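Local coordinates for LbaCas13a H328A (C2c2) (Lachnospiraceae bacterium NK4A179, PDB 5WLH), which binds a CRISPR guide RNA and probably uses it to recognise and cleave target RNA, at residues A[1127-1132]-A[1232-1237]; A[1243-1248]-A[1266-1271]; A[1210-1215]-A[1224-1229]. All blocks are in the same frame, centred on the assembly; numbering follows the deposited sequence.

Contact 1: A[1127-1132]-A[1232-1237]. With nucleotides of chain B.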
loop_
_atom_site.group_PDB
_atom_site.type_symbol
_atom_site.label_atom_id
_atom_site.label_comp_id
_atom_site.label_asym_id
_atom_site.label_seq_id
_atom_site.Cartn_x
_atom_site.Cartn_y
_atom_site.Cartn_z
ATOM N N TYR A 1127 6.454 10.325 -3.533
ATOM C CA TYR A 1127 5.301 11.216 -3.610
ATOM C C TYR A 1127 4.474 11.182 -2.342
ATOM O O TYR A 1127 3.790 12.165 -2.041
ATOM C CB TYR A 1127 4.495 10.891 -4.876
ATOM C CG TYR A 1127 5.233 11.505 -6.048
ATOM C CD1 TYR A 1127 5.066 12.855 -6.364
ATOM C CD2 TYR A 1127 6.175 10.772 -6.765
ATOM C CE1 TYR A 1127 5.782 13.444 -7.394
ATOM C CE2 TYR A 1127 6.886 11.353 -7.814
ATOM C CZ TYR A 1127 6.692 12.682 -8.122
ATOM O OH TYR A 1127 7.410 13.258 -9.151
ATOM N N LEU A 1128 4.575 10.104 -1.560
ATOM C CA LEU A 1128 4.064 10.136 -0.197
ATOM C C LEU A 1128 4.796 11.194 0.614
ATOM O O LEU A 1128 4.172 12.042 1.256
ATOM C CB LEU A 1128 4.220 8.760 0.457
ATOM C CG LEU A 1128 3.357 8.468 1.687
ATOM C CD1 LEU A 1128 1.868 8.442 1.283
ATOM C CD2 LEU A 1128 3.777 7.109 2.297
ATOM N N ARG A 1129 6.131 11.151 0.597
ATOM C CA ARG A 1129 6.902 12.120 1.375
ATOM C C ARG A 1129 6.674 13.539 0.879
ATOM O O ARG A 1129 6.538 14.473 1.683
ATOM C CB ARG A 1129 8.389 11.777 1.324
ATOM C CG ARG A 1129 9.224 12.618 2.320
ATOM C CD ARG A 1129 10.701 12.247 2.248
ATOM N NE ARG A 1129 11.449 12.778 3.383
ATOM C CZ ARG A 1129 11.918 14.018 3.465
ATOM N NH1 ARG A 1129 11.698 14.889 2.492
ATOM N NH2 ARG A 1129 12.592 14.395 4.548
ATOM N N GLU A 1130 6.607 13.723 -0.444
ATOM C CA GLU A 1130 6.487 15.082 -0.954
ATOM C C GLU A 1130 5.162 15.682 -0.545
ATOM O O GLU A 1130 5.090 16.865 -0.182
ATOM C CB GLU A 1130 6.634 15.119 -2.472
ATOM C CG GLU A 1130 6.729 16.564 -2.966
ATOM C CD GLU A 1130 7.087 16.648 -4.422
ATOM O OE1 GLU A 1130 6.175 16.510 -5.259
ATOM O OE2 GLU A 1130 8.276 16.865 -4.716
ATOM N N ARG A 1131 4.100 14.877 -0.600
ATOM C CA ARG A 1131 2.811 15.330 -0.096
ATOM C C ARG A 1131 2.927 15.738 1.367
ATOM O O ARG A 1131 2.398 16.771 1.784
ATOM C CB ARG A 1131 1.758 14.228 -0.247
ATOM C CG ARG A 1131 0.404 14.579 0.375
ATOM C CD ARG A 1131 -0.422 13.347 0.604
ATOM N NE ARG A 1131 0.113 12.591 1.751
ATOM C CZ ARG A 1131 -0.327 11.393 2.131
ATOM N NH1 ARG A 1131 -1.331 10.813 1.476
ATOM N NH2 ARG A 1131 0.213 10.793 3.194
ATOM N N ASP A 1132 3.588 14.915 2.176
ATOM C CA ASP A 1132 3.581 15.193 3.600
ATOM C C ASP A 1132 4.557 16.295 3.984
ATOM O O ASP A 1132 4.327 16.976 4.984
ATOM C CB ASP A 1132 3.845 13.904 4.366
ATOM C CG ASP A 1132 2.651 12.973 4.298
ATOM O OD1 ASP A 1132 1.523 13.497 4.152
ATOM O OD2 ASP A 1132 2.842 11.760 4.360
ATOM N N ILE A 1232 11.662 18.976 13.069
ATOM C CA ILE A 1232 10.645 18.024 13.511
ATOM C C ILE A 1232 10.408 16.965 12.450
ATOM O O ILE A 1232 10.185 15.787 12.757
ATOM C CB ILE A 1232 9.347 18.793 13.834
ATOM C CG1 ILE A 1232 9.601 19.793 14.961
ATOM C CG2 ILE A 1232 8.189 17.870 14.173
ATOM C CD1 ILE A 1232 9.924 19.129 16.266
ATOM N N PHE A 1233 10.425 17.380 11.189
ATOM C CA PHE A 1233 10.145 16.506 10.060
ATOM C C PHE A 1233 11.305 15.577 9.718
ATOM O O PHE A 1233 11.086 14.436 9.269
ATOM C CB PHE A 1233 9.801 17.403 8.869
ATOM C CG PHE A 1233 9.224 16.683 7.708
ATOM C CD1 PHE A 1233 7.860 16.476 7.623
ATOM C CD2 PHE A 1233 10.034 16.275 6.668
ATOM C CE1 PHE A 1233 7.318 15.825 6.519
ATOM C CE2 PHE A 1233 9.495 15.626 5.553
ATOM C CZ PHE A 1233 8.137 15.402 5.495
ATOM N N GLU A 1234 12.538 16.018 9.930
ATOM C CA GLU A 1234 13.693 15.309 9.397
ATOM C C GLU A 1234 14.915 15.711 10.207
ATOM O O GLU A 1234 14.841 16.562 11.092
ATOM C CB GLU A 1234 13.886 15.641 7.912
ATOM C CG GLU A 1234 14.340 17.095 7.700
ATOM C CD GLU A 1234 14.400 17.512 6.241
ATOM O OE1 GLU A 1234 14.991 18.578 5.947
ATOM O OE2 GLU A 1234 13.871 16.776 5.387
ATOM N N ASN A 1235 16.045 15.076 9.906
ATOM C CA ASN A 1235 17.332 15.541 10.406
ATOM C C ASN A 1235 17.854 16.559 9.400
ATOM O O ASN A 1235 18.249 16.195 8.285
ATOM C CB ASN A 1235 18.293 14.364 10.584
ATOM C CG ASN A 1235 19.645 14.787 11.121
ATOM O OD1 ASN A 1235 20.034 15.957 11.029
ATOM N ND2 ASN A 1235 20.387 13.824 11.661
ATOM N N ILE A 1236 17.850 17.836 9.795
ATOM C CA ILE A 1236 18.186 18.944 8.898
ATOM C C ILE A 1236 19.537 18.732 8.219
ATOM O O ILE A 1236 19.698 19.019 7.028
ATOM C CB ILE A 1236 18.148 20.270 9.681
ATOM C CG1 ILE A 1236 16.704 20.658 9.970
ATOM C CG2 ILE A 1236 18.846 21.383 8.911
ATOM C CD1 ILE A 1236 15.965 21.088 8.743
ATOM N N SER A 1237 20.517 18.211 8.956
ATOM C CA SER A 1237 21.850 17.975 8.394
ATOM C C SER A 1237 21.841 16.989 7.236
ATOM O O SER A 1237 22.800 16.963 6.456
ATOM C CB SER A 1237 22.800 17.461 9.479
ATOM O OG SER A 1237 22.830 18.354 10.573
ATOM P P G B 2 24.481 15.121 16.180
ATOM O OP1 G B 2 25.642 14.280 16.594
ATOM O OP2 G B 2 24.577 15.957 14.955
ATOM O "O5'" G B 2 23.186 14.192 16.055
ATOM C "C5'" G B 2 22.695 13.470 17.182
ATOM C "C4'" G B 2 21.338 12.846 16.941
ATOM O "O4'" G B 2 20.330 13.877 16.744
ATOM C "C3'" G B 2 21.228 11.918 15.732
ATOM O "O3'" G B 2 20.275 10.912 16.038
ATOM C "C2'" G B 2 20.631 12.831 14.673
ATOM O "O2'" G B 2 19.982 12.167 13.608
ATOM C "C1'" G B 2 19.661 13.649 15.514
ATOM N N9 G B 2 19.323 14.934 14.915
ATOM C C8 G B 2 20.240 15.906 14.595
ATOM N N7 G B 2 19.682 16.953 14.064
ATOM C C5 G B 2 18.329 16.638 14.021
ATOM C C6 G B 2 17.243 17.426 13.540
ATOM O O6 G B 2 17.295 18.550 13.041
ATOM N N1 G B 2 16.021 16.786 13.684
ATOM C C2 G B 2 15.857 15.529 14.209
ATOM N N2 G B 2 14.576 15.098 14.255
ATOM N N3 G B 2 16.871 14.775 14.666
ATOM C C4 G B 2 18.075 15.398 14.549
ATOM P P A B 28 -2.395 7.638 3.367
ATOM O OP1 A B 28 -1.817 8.975 3.622
ATOM O OP2 A B 28 -3.531 7.460 2.440
ATOM O "O5'" A B 28 -1.211 6.743 2.815
ATOM C "C5'" A B 28 -1.405 5.363 2.619
ATOM C "C4'" A B 28 -0.383 4.573 3.385
ATOM O "O4'" A B 28 -0.699 4.553 4.805
ATOM C "C3'" A B 28 -0.298 3.107 3.025
ATOM O "O3'" A B 28 0.391 2.878 1.821
ATOM C "C2'" A B 28 0.409 2.540 4.234
ATOM O "O2'" A B 28 1.771 2.928 4.189
ATOM C "C1'" A B 28 -0.278 3.328 5.357
ATOM N N9 A B 28 -1.459 2.606 5.851
ATOM C C8 A B 28 -2.786 2.830 5.583
ATOM N N7 A B 28 -3.585 1.951 6.181
ATOM C C5 A B 28 -2.711 1.124 6.880
ATOM C C6 A B 28 -2.920 0.021 7.727
ATOM N N6 A B 28 -4.136 -0.469 8.040
ATOM N N1 A B 28 -1.836 -0.584 8.248
ATOM C C2 A B 28 -0.625 -0.083 7.956
ATOM N N3 A B 28 -0.297 0.953 7.192
ATOM C C4 A B 28 -1.406 1.520 6.673
HETATM O O HOH W 1 13.072 17.222 2.901
#

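Contact 2: A[1243-1248]-A[1266-1271]. With nucleotides of chain B.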
loop_
_atom_site.group_PDB
_atom_site.type_symbol
_atom_site.label_atom_id
_atom_site.label_comp_id
_atom_site.label_asym_id
_atom_site.label_seq_id
_atom_site.Cartn_x
_atom_site.Cartn_y
_atom_site.Cartn_z
ATOM N N THR A 1243 17.267 14.750 -0.622
ATOM C CA THR A 1243 17.092 15.192 -2.002
ATOM C C THR A 1243 17.876 14.319 -2.964
ATOM O O THR A 1243 17.365 13.923 -4.021
ATOM C CB THR A 1243 17.546 16.645 -2.144
ATOM O OG1 THR A 1243 16.824 17.448 -1.214
ATOM C CG2 THR A 1243 17.292 17.134 -3.561
ATOM N N GLU A 1244 19.124 14.006 -2.609
ATOM C CA GLU A 1244 19.939 13.159 -3.466
ATOM C C GLU A 1244 19.310 11.785 -3.638
ATOM O O GLU A 1244 19.281 11.246 -4.750
ATOM C CB GLU A 1244 21.346 13.031 -2.891
ATOM C CG GLU A 1244 22.242 12.104 -3.701
ATOM C CD GLU A 1244 23.713 12.407 -3.495
ATOM O OE1 GLU A 1244 24.207 13.395 -4.081
ATOM O OE2 GLU A 1244 24.368 11.670 -2.729
ATOM N N LEU A 1245 18.811 11.200 -2.545
ATOM C CA LEU A 1245 18.184 9.883 -2.640
ATOM C C LEU A 1245 16.926 9.943 -3.507
ATOM O O LEU A 1245 16.717 9.103 -4.386
ATOM C CB LEU A 1245 17.869 9.368 -1.240
ATOM C CG LEU A 1245 16.976 8.123 -1.165
ATOM C CD1 LEU A 1245 17.666 6.943 -1.828
ATOM C CD2 LEU A 1245 16.657 7.823 0.320
ATOM N N ARG A 1246 16.076 10.944 -3.273
ATOM C CA ARG A 1246 14.877 11.115 -4.080
ATOM C C ARG A 1246 15.231 11.206 -5.557
ATOM O O ARG A 1246 14.625 10.540 -6.408
ATOM C CB ARG A 1246 14.147 12.381 -3.611
ATOM C CG ARG A 1246 12.838 12.662 -4.313
ATOM C CD ARG A 1246 12.954 13.737 -5.370
ATOM N NE ARG A 1246 11.751 13.769 -6.199
ATOM C CZ ARG A 1246 10.646 14.430 -5.878
ATOM N NH1 ARG A 1246 10.593 15.130 -4.745
ATOM N NH2 ARG A 1246 9.592 14.392 -6.684
ATOM N N ASN A 1247 16.232 12.027 -5.878
ATOM C CA ASN A 1247 16.616 12.193 -7.273
ATOM C C ASN A 1247 17.192 10.908 -7.829
ATOM O O ASN A 1247 16.919 10.545 -8.979
ATOM C CB ASN A 1247 17.626 13.328 -7.416
ATOM C CG ASN A 1247 17.001 14.701 -7.244
ATOM O OD1 ASN A 1247 15.787 14.881 -7.381
ATOM N ND2 ASN A 1247 17.840 15.685 -6.962
ATOM N N TYR A 1248 18.006 10.213 -7.028
ATOM C CA TYR A 1248 18.586 8.958 -7.477
ATOM C C TYR A 1248 17.495 8.005 -7.931
ATOM O O TYR A 1248 17.571 7.415 -9.011
ATOM C CB TYR A 1248 19.412 8.346 -6.350
ATOM C CG TYR A 1248 20.182 7.117 -6.747
ATOM C CD1 TYR A 1248 21.469 7.214 -7.248
ATOM C CD2 TYR A 1248 19.617 5.854 -6.627
ATOM C CE1 TYR A 1248 22.172 6.095 -7.607
ATOM C CE2 TYR A 1248 20.309 4.733 -6.993
ATOM C CZ TYR A 1248 21.591 4.857 -7.486
ATOM O OH TYR A 1248 22.292 3.727 -7.854
ATOM N N TYR A 1266 16.321 0.556 -0.423
ATOM C CA TYR A 1266 15.283 0.309 0.570
ATOM C C TYR A 1266 15.832 0.513 1.976
ATOM O O TYR A 1266 15.141 1.045 2.854
ATOM C CB TYR A 1266 14.716 -1.103 0.393
ATOM C CG TYR A 1266 13.581 -1.145 -0.605
ATOM C CD1 TYR A 1266 13.827 -1.047 -1.969
ATOM C CD2 TYR A 1266 12.256 -1.239 -0.168
ATOM C CE1 TYR A 1266 12.770 -1.057 -2.892
ATOM C CE2 TYR A 1266 11.204 -1.251 -1.072
ATOM C CZ TYR A 1266 11.466 -1.136 -2.419
ATOM O OH TYR A 1266 10.422 -1.134 -3.313
ATOM N N SER A 1267 17.095 0.132 2.198
ATOM C CA SER A 1267 17.701 0.345 3.509
ATOM C C SER A 1267 17.775 1.827 3.834
ATOM O O SER A 1267 17.524 2.229 4.975
ATOM C CB SER A 1267 19.120 -0.245 3.570
ATOM O OG SER A 1267 19.100 -1.645 3.482
ATOM N N GLU A 1268 18.142 2.650 2.852
ATOM C CA GLU A 1268 18.285 4.066 3.157
ATOM C C GLU A 1268 16.926 4.735 3.319
ATOM O O GLU A 1268 16.786 5.656 4.133
ATOM C CB GLU A 1268 19.120 4.775 2.092
ATOM C CG GLU A 1268 19.365 6.228 2.492
ATOM C CD GLU A 1268 20.257 6.973 1.528
ATOM O OE1 GLU A 1268 20.465 8.179 1.760
ATOM O OE2 GLU A 1268 20.733 6.362 0.546
ATOM N N VAL A 1269 15.919 4.279 2.569
ATOM C CA VAL A 1269 14.557 4.749 2.807
ATOM C C VAL A 1269 14.153 4.438 4.242
ATOM O O VAL A 1269 13.709 5.311 4.992
ATOM C CB VAL A 1269 13.591 4.122 1.781
ATOM C CG1 VAL A 1269 12.123 4.365 2.196
ATOM C CG2 VAL A 1269 13.856 4.684 0.387
ATOM N N PHE A 1270 14.324 3.182 4.650
ATOM C CA PHE A 1270 14.025 2.790 6.023
ATOM C C PHE A 1270 14.795 3.646 7.024
ATOM O O PHE A 1270 14.253 4.052 8.055
ATOM C CB PHE A 1270 14.371 1.311 6.224
ATOM C CG PHE A 1270 14.090 0.800 7.603
ATOM C CD1 PHE A 1270 12.785 0.761 8.087
ATOM C CD2 PHE A 1270 15.121 0.299 8.398
ATOM C CE1 PHE A 1270 12.503 0.289 9.355
ATOM C CE2 PHE A 1270 14.861 -0.182 9.666
ATOM C CZ PHE A 1270 13.549 -0.212 10.145
ATOM N N ASP A 1271 16.061 3.914 6.738
ATOM C CA ASP A 1271 16.896 4.603 7.711
ATOM C C ASP A 1271 16.472 6.052 7.885
ATOM O O ASP A 1271 16.405 6.547 9.018
ATOM C CB ASP A 1271 18.360 4.539 7.295
ATOM C CG ASP A 1271 19.255 5.253 8.291
ATOM O OD1 ASP A 1271 19.683 4.608 9.280
ATOM O OD2 ASP A 1271 19.484 6.462 8.107
ATOM P P A B 4 17.816 5.304 14.694
ATOM O OP1 A B 4 16.448 5.884 14.531
ATOM O OP2 A B 4 18.423 5.167 16.043
ATOM O "O5'" A B 4 17.829 3.856 14.045
ATOM C "C5'" A B 4 17.377 3.654 12.716
ATOM C "C4'" A B 4 17.695 2.258 12.272
ATOM O "O4'" A B 4 19.131 2.068 12.262
ATOM C "C3'" A B 4 17.189 1.161 13.186
ATOM O "O3'" A B 4 15.828 0.860 12.958
ATOM C "C2'" A B 4 18.129 0.009 12.867
ATOM O "O2'" A B 4 17.790 -0.583 11.620
ATOM C "C1'" A B 4 19.444 0.757 12.680
ATOM N N9 A B 4 20.215 0.857 13.932
ATOM C C8 A B 4 20.350 1.920 14.791
ATOM N N7 A B 4 21.149 1.669 15.807
ATOM C C5 A B 4 21.573 0.364 15.583
ATOM C C6 A B 4 22.426 -0.518 16.285
ATOM N N6 A B 4 23.065 -0.208 17.414
ATOM N N1 A B 4 22.620 -1.746 15.759
ATOM C C2 A B 4 21.994 -2.085 14.628
ATOM N N3 A B 4 21.168 -1.348 13.886
ATOM C C4 A B 4 20.997 -0.141 14.430
ATOM P P A B 3 20.774 9.545 16.701
ATOM O OP1 A B 3 19.587 8.783 17.173
ATOM O OP2 A B 3 21.895 9.846 17.627
ATOM O "O5'" A B 3 21.455 8.823 15.465
ATOM C "C5'" A B 3 21.323 7.445 15.294
ATOM C "C4'" A B 3 21.009 7.125 13.864
ATOM O "O4'" A B 3 22.253 6.839 13.176
ATOM C "C3'" A B 3 20.170 5.868 13.712
ATOM O "O3'" A B 3 18.783 6.153 13.741
ATOM C "C2'" A B 3 20.670 5.269 12.415
ATOM O "O2'" A B 3 20.124 5.975 11.312
ATOM C "C1'" A B 3 22.156 5.617 12.498
ATOM N N9 A B 3 22.929 4.641 13.284
ATOM C C8 A B 3 23.630 4.892 14.454
ATOM N N7 A B 3 24.256 3.839 14.928
ATOM C C5 A B 3 23.943 2.835 14.014
ATOM C C6 A B 3 24.313 1.481 13.932
ATOM N N6 A B 3 25.082 0.888 14.848
ATOM N N1 A B 3 23.853 0.748 12.888
ATOM C C2 A B 3 23.076 1.358 11.983
ATOM N N3 A B 3 22.668 2.627 11.955
ATOM C C4 A B 3 23.139 3.316 13.000
#

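Contact 3: A[1210-1215]-A[1224-1229]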
loop_
_atom_site.group_PDB
_atom_site.type_symbol
_atom_site.label_atom_id
_atom_site.label_comp_id
_atom_site.label_asym_id
_atom_site.label_seq_id
_atom_site.Cartn_x
_atom_site.Cartn_y
_atom_site.Cartn_z
ATOM N N GLY A 1210 13.996 27.168 -5.259
ATOM C CA GLY A 1210 14.874 28.326 -5.378
ATOM C C GLY A 1210 14.108 29.634 -5.365
ATOM O O GLY A 1210 14.477 30.582 -4.666
ATOM N N GLU A 1211 13.012 29.696 -6.115
ATOM C CA GLU A 1211 12.223 30.918 -6.144
ATOM C C GLU A 1211 11.611 31.211 -4.784
ATOM O O GLU A 1211 11.547 32.372 -4.358
ATOM C CB GLU A 1211 11.145 30.800 -7.216
ATOM C CG GLU A 1211 11.726 30.706 -8.594
ATOM C CD GLU A 1211 10.745 30.155 -9.597
ATOM O OE1 GLU A 1211 9.640 29.730 -9.184
ATOM O OE2 GLU A 1211 11.085 30.141 -10.797
ATOM N N PHE A 1212 11.151 30.172 -4.082
ATOM C CA PHE A 1212 10.609 30.373 -2.745
ATOM C C PHE A 1212 11.643 30.999 -1.828
ATOM O O PHE A 1212 11.328 31.916 -1.058
ATOM C CB PHE A 1212 10.150 29.044 -2.158
ATOM C CG PHE A 1212 9.495 29.178 -0.836
ATOM C CD1 PHE A 1212 10.261 29.204 0.342
ATOM C CD2 PHE A 1212 8.127 29.285 -0.746
ATOM C CE1 PHE A 1212 9.651 29.326 1.564
ATOM C CE2 PHE A 1212 7.510 29.413 0.485
ATOM C CZ PHE A 1212 8.275 29.424 1.646
ATOM N N TYR A 1213 12.873 30.492 -1.883
ATOM C CA TYR A 1213 13.965 31.082 -1.119
ATOM C C TYR A 1213 14.111 32.569 -1.424
ATOM O O TYR A 1213 14.321 33.373 -0.515
ATOM C CB TYR A 1213 15.261 30.336 -1.414
ATOM C CG TYR A 1213 15.510 29.151 -0.495
ATOM C CD1 TYR A 1213 14.857 27.931 -0.696
ATOM C CD2 TYR A 1213 16.397 29.250 0.580
ATOM C CE1 TYR A 1213 15.089 26.840 0.142
ATOM C CE2 TYR A 1213 16.625 28.166 1.425
ATOM C CZ TYR A 1213 15.971 26.966 1.200
ATOM O OH TYR A 1213 16.190 25.892 2.041
ATOM N N ARG A 1214 13.972 32.958 -2.696
ATOM C CA ARG A 1214 14.083 34.366 -3.064
ATOM C C ARG A 1214 12.844 35.166 -2.686
ATOM O O ARG A 1214 12.937 36.384 -2.499
ATOM C CB ARG A 1214 14.378 34.510 -4.562
ATOM C CG ARG A 1214 15.592 33.695 -4.967
ATOM C CD ARG A 1214 16.839 34.544 -5.188
ATOM N NE ARG A 1214 16.548 35.866 -5.733
ATOM C CZ ARG A 1214 16.982 37.012 -5.216
ATOM N NH1 ARG A 1214 17.715 37.033 -4.114
ATOM N NH2 ARG A 1214 16.663 38.151 -5.805
ATOM N N TYR A 1215 11.696 34.508 -2.542
ATOM C CA TYR A 1215 10.540 35.139 -1.927
ATOM C C TYR A 1215 10.777 35.389 -0.446
ATOM O O TYR A 1215 10.562 36.497 0.055
ATOM C CB TYR A 1215 9.303 34.260 -2.128
ATOM C CG TYR A 1215 8.235 34.412 -1.065
ATOM C CD1 TYR A 1215 7.515 35.593 -0.933
ATOM C CD2 TYR A 1215 7.922 33.356 -0.210
ATOM C CE1 TYR A 1215 6.546 35.731 0.013
ATOM C CE2 TYR A 1215 6.952 33.481 0.742
ATOM C CZ TYR A 1215 6.260 34.661 0.857
ATOM O OH TYR A 1215 5.290 34.784 1.811
ATOM N N ASP A 1224 16.317 30.665 6.813
ATOM C CA ASP A 1224 15.782 29.669 5.877
ATOM C C ASP A 1224 14.330 29.378 6.272
ATOM O O ASP A 1224 14.053 28.442 7.027
ATOM C CB ASP A 1224 16.628 28.402 5.862
ATOM C CG ASP A 1224 16.236 27.440 4.740
ATOM O OD1 ASP A 1224 15.084 27.510 4.267
ATOM O OD2 ASP A 1224 17.082 26.625 4.312
ATOM N N CYS A 1225 13.410 30.172 5.717
ATOM C CA CYS A 1225 11.990 29.987 5.992
ATOM C C CYS A 1225 11.493 28.634 5.483
ATOM O O CYS A 1225 10.654 27.992 6.123
ATOM C CB CYS A 1225 11.189 31.122 5.350
ATOM S SG CYS A 1225 9.396 30.975 5.542
ATOM N N TYR A 1226 11.983 28.198 4.324
ATOM C CA TYR A 1226 11.559 26.906 3.777
ATOM C C TYR A 1226 11.789 25.787 4.782
ATOM O O TYR A 1226 10.943 24.893 4.949
ATOM C CB TYR A 1226 12.331 26.633 2.489
ATOM C CG TYR A 1226 12.154 25.268 1.880
ATOM C CD1 TYR A 1226 12.947 24.198 2.290
ATOM C CD2 TYR A 1226 11.222 25.048 0.866
ATOM C CE1 TYR A 1226 12.806 22.962 1.738
ATOM C CE2 TYR A 1226 11.080 23.796 0.293
ATOM C CZ TYR A 1226 11.881 22.759 0.743
ATOM O OH TYR A 1226 11.775 21.508 0.197
ATOM N N ALA A 1227 12.925 25.829 5.464
ATOM C CA ALA A 1227 13.317 24.804 6.417
ATOM C C ALA A 1227 12.800 25.063 7.826
ATOM O O ALA A 1227 13.135 24.296 8.738
ATOM C CB ALA A 1227 14.850 24.675 6.443
ATOM N N SER A 1228 12.014 26.122 8.042
ATOM C CA SER A 1228 11.544 26.417 9.390
ATOM C C SER A 1228 10.673 25.277 9.893
ATOM O O SER A 1228 9.785 24.799 9.181
ATOM C CB SER A 1228 10.769 27.735 9.425
ATOM O OG SER A 1228 10.553 28.141 10.767
ATOM N N GLY A 1229 10.970 24.800 11.100
ATOM C CA GLY A 1229 10.257 23.674 11.661
ATOM C C GLY A 1229 10.703 22.311 11.169
ATOM O O GLY A 1229 10.338 21.307 11.789
#

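Contact 1: A[1127-1132]-A[1232-1237]
Arg1129 and Glu1234 form the salt bridge that ties helix 1106-1145 to the loop after Phe1233. Arg1129 NH2 to Glu1234 OE2 is 2.8 Å; the bond lies in the guanidinium plane and reaches the oxygen nearly along its C-O axis, and water 1 accepts from Arg1129 NH1 and donates to Glu1234 OE2. Over one face of the guanidinium comes the rim of the Phe1233 ring, Phe1233 CE2 lying 3.5 Å from Arg1129 NH2, with the two planes 81° apart. Phe1233 CE1 lies 3.6 Å from Asp1132 O. Further out, Arg1129 NE is held by the carbonyl of Phe1273, Glu1234 OE1 by His1239, and Phe1233 stacks on Tyr1276. Glu1234 O lies 2.9 Å from N1 of G2 of chain B.

Two residues on, Arg1131 bends at chi3 (74°) and grips Asp1132 side-on, NE to OD1 and NH2 to OD2, while Tyr1276 also bonds OD2. Arg1131 NH1 and NH2 both hydrogen-bond OP1 of A28 of chain B, at 2.9 and 2.8 Å. A leucine here would probably leave that phosphate without these two donors and Asp1132 without its adjacent positive charge. This is an arginine-phosphate contact to the crRNA backbone, the arginine positioned by Asp1132.

Contact 2: A[1243-1248]-A[1266-1271]
Leu1245 meets helix 1262-1273 through its branched end, and the second helix answers with two consecutive side chains, Glu1268 and Val1269. Before them, Tyr1266 heads away from helix 1239-1250 and hydrogen-bonds the carbonyl of Leu1118, while the hydroxyl of Ser1267 bonds both to Leu1263 O and to the backbone N of Ile1328.

Glu1268 comes at Leu1245 from the opposite direction. Its fully extended chain (chi2 176°) lays CG and the carboxylate alongside the leucine: Glu1268 CG lies 3.8 Å from Leu1245 CD2, and the carboxylate lies against the leucine, Glu1268 OE2 standing 3.9 Å from Leu1245 CD1. The charge itself is answered by Arg1272, one turn on, through OE1. Val1269 adds a lighter touch, its CG2 4.2 Å from the same Leu1245 CD2, which thus sits against both residues.

On the RNA-facing side, Phe1270 brings CE2 to 3.5 Å from O2' of A4 of chain B, which lies at the ring edge. Asp1271 OD1 accepts a very short bond, 2.5 Å, from O2' of A3 of chain B, and OD1 also takes the backbone N of Ala1326 while OD2 pairs with Lys1308. Helix 1262-1273 therefore lies between helix 1239-1250 and strand 1321-1330, with Val1269 also packed on Trp1125 of helix 1106-1145 and on Val1284 of helix 1284-1294.

Contact 3: A[1210-1215]-A[1224-1229]
Tyr1213 brings CE1 to 3.6 Å from Tyr1226 CB and carries its hydroxyl on to the carboxylate of Asp1224. There Tyr1213 OH donates to Asp1224 OD2 over a short 2.5 Å, arriving on the syn side and 17° out of the carboxylate plane, with ring and carboxylate turned 64° against each other. The two tyrosine rings meet obliquely, their centroids 5.6 Å apart.

Phe1212, the preceding residue on the helix, holds CG anti to its own nitrogen (chi1 -176°), which carries the ring toward the turn. The rim atom Phe1212 CE1 lies 3.8 Å from the backbone N of Tyr1226 and 3.9 Å from Tyr1226 CB. Cys1225 SG sits at the edge of the same ring, 4.3 Å from Phe1212 CE1, a sulfur-aromatic contact. Tyr1215 CD2 lies over one face of Phe1212, and Met1179 of helix 1171-1180 touches both Phe1212 and Tyr1226.

The other oxygen of Asp1224 works within the loop: Asp1224 OD1 accepts from Ala1227 N at 3.0 Å, approached from above the carboxylate plane. One carboxylate thus ties the helix to the loop and braces the loop's own chain. This is an Asx motif leading into a type I beta turn, Cys1225 to Ser1228, docked on helix 1205-1216.

In the fold
Contact 3 is nested within the span of chain that contact 1 closes, and contact 2 follows both in sequence. The centres of contacts 1 and 2 are about 12 Å apart, and a salt bridge joins them directly: Glu1130 OE2 to Arg1246 NH1, 2.9 Å. Contact 3, about 15 Å from contact 1 between centres, touches it where Ile1236 CD1 packs 4.3 Å from Ala1227 O; it stays clear of contact 2, nearest atoms about 7 Å apart. Guide RNA borders the first two: contact 1 reaches G2 and A28 of chain B, contact 2 reaches A3 and A4. Contact 3 stands back, its nearest atom about 8 Å from the RNA.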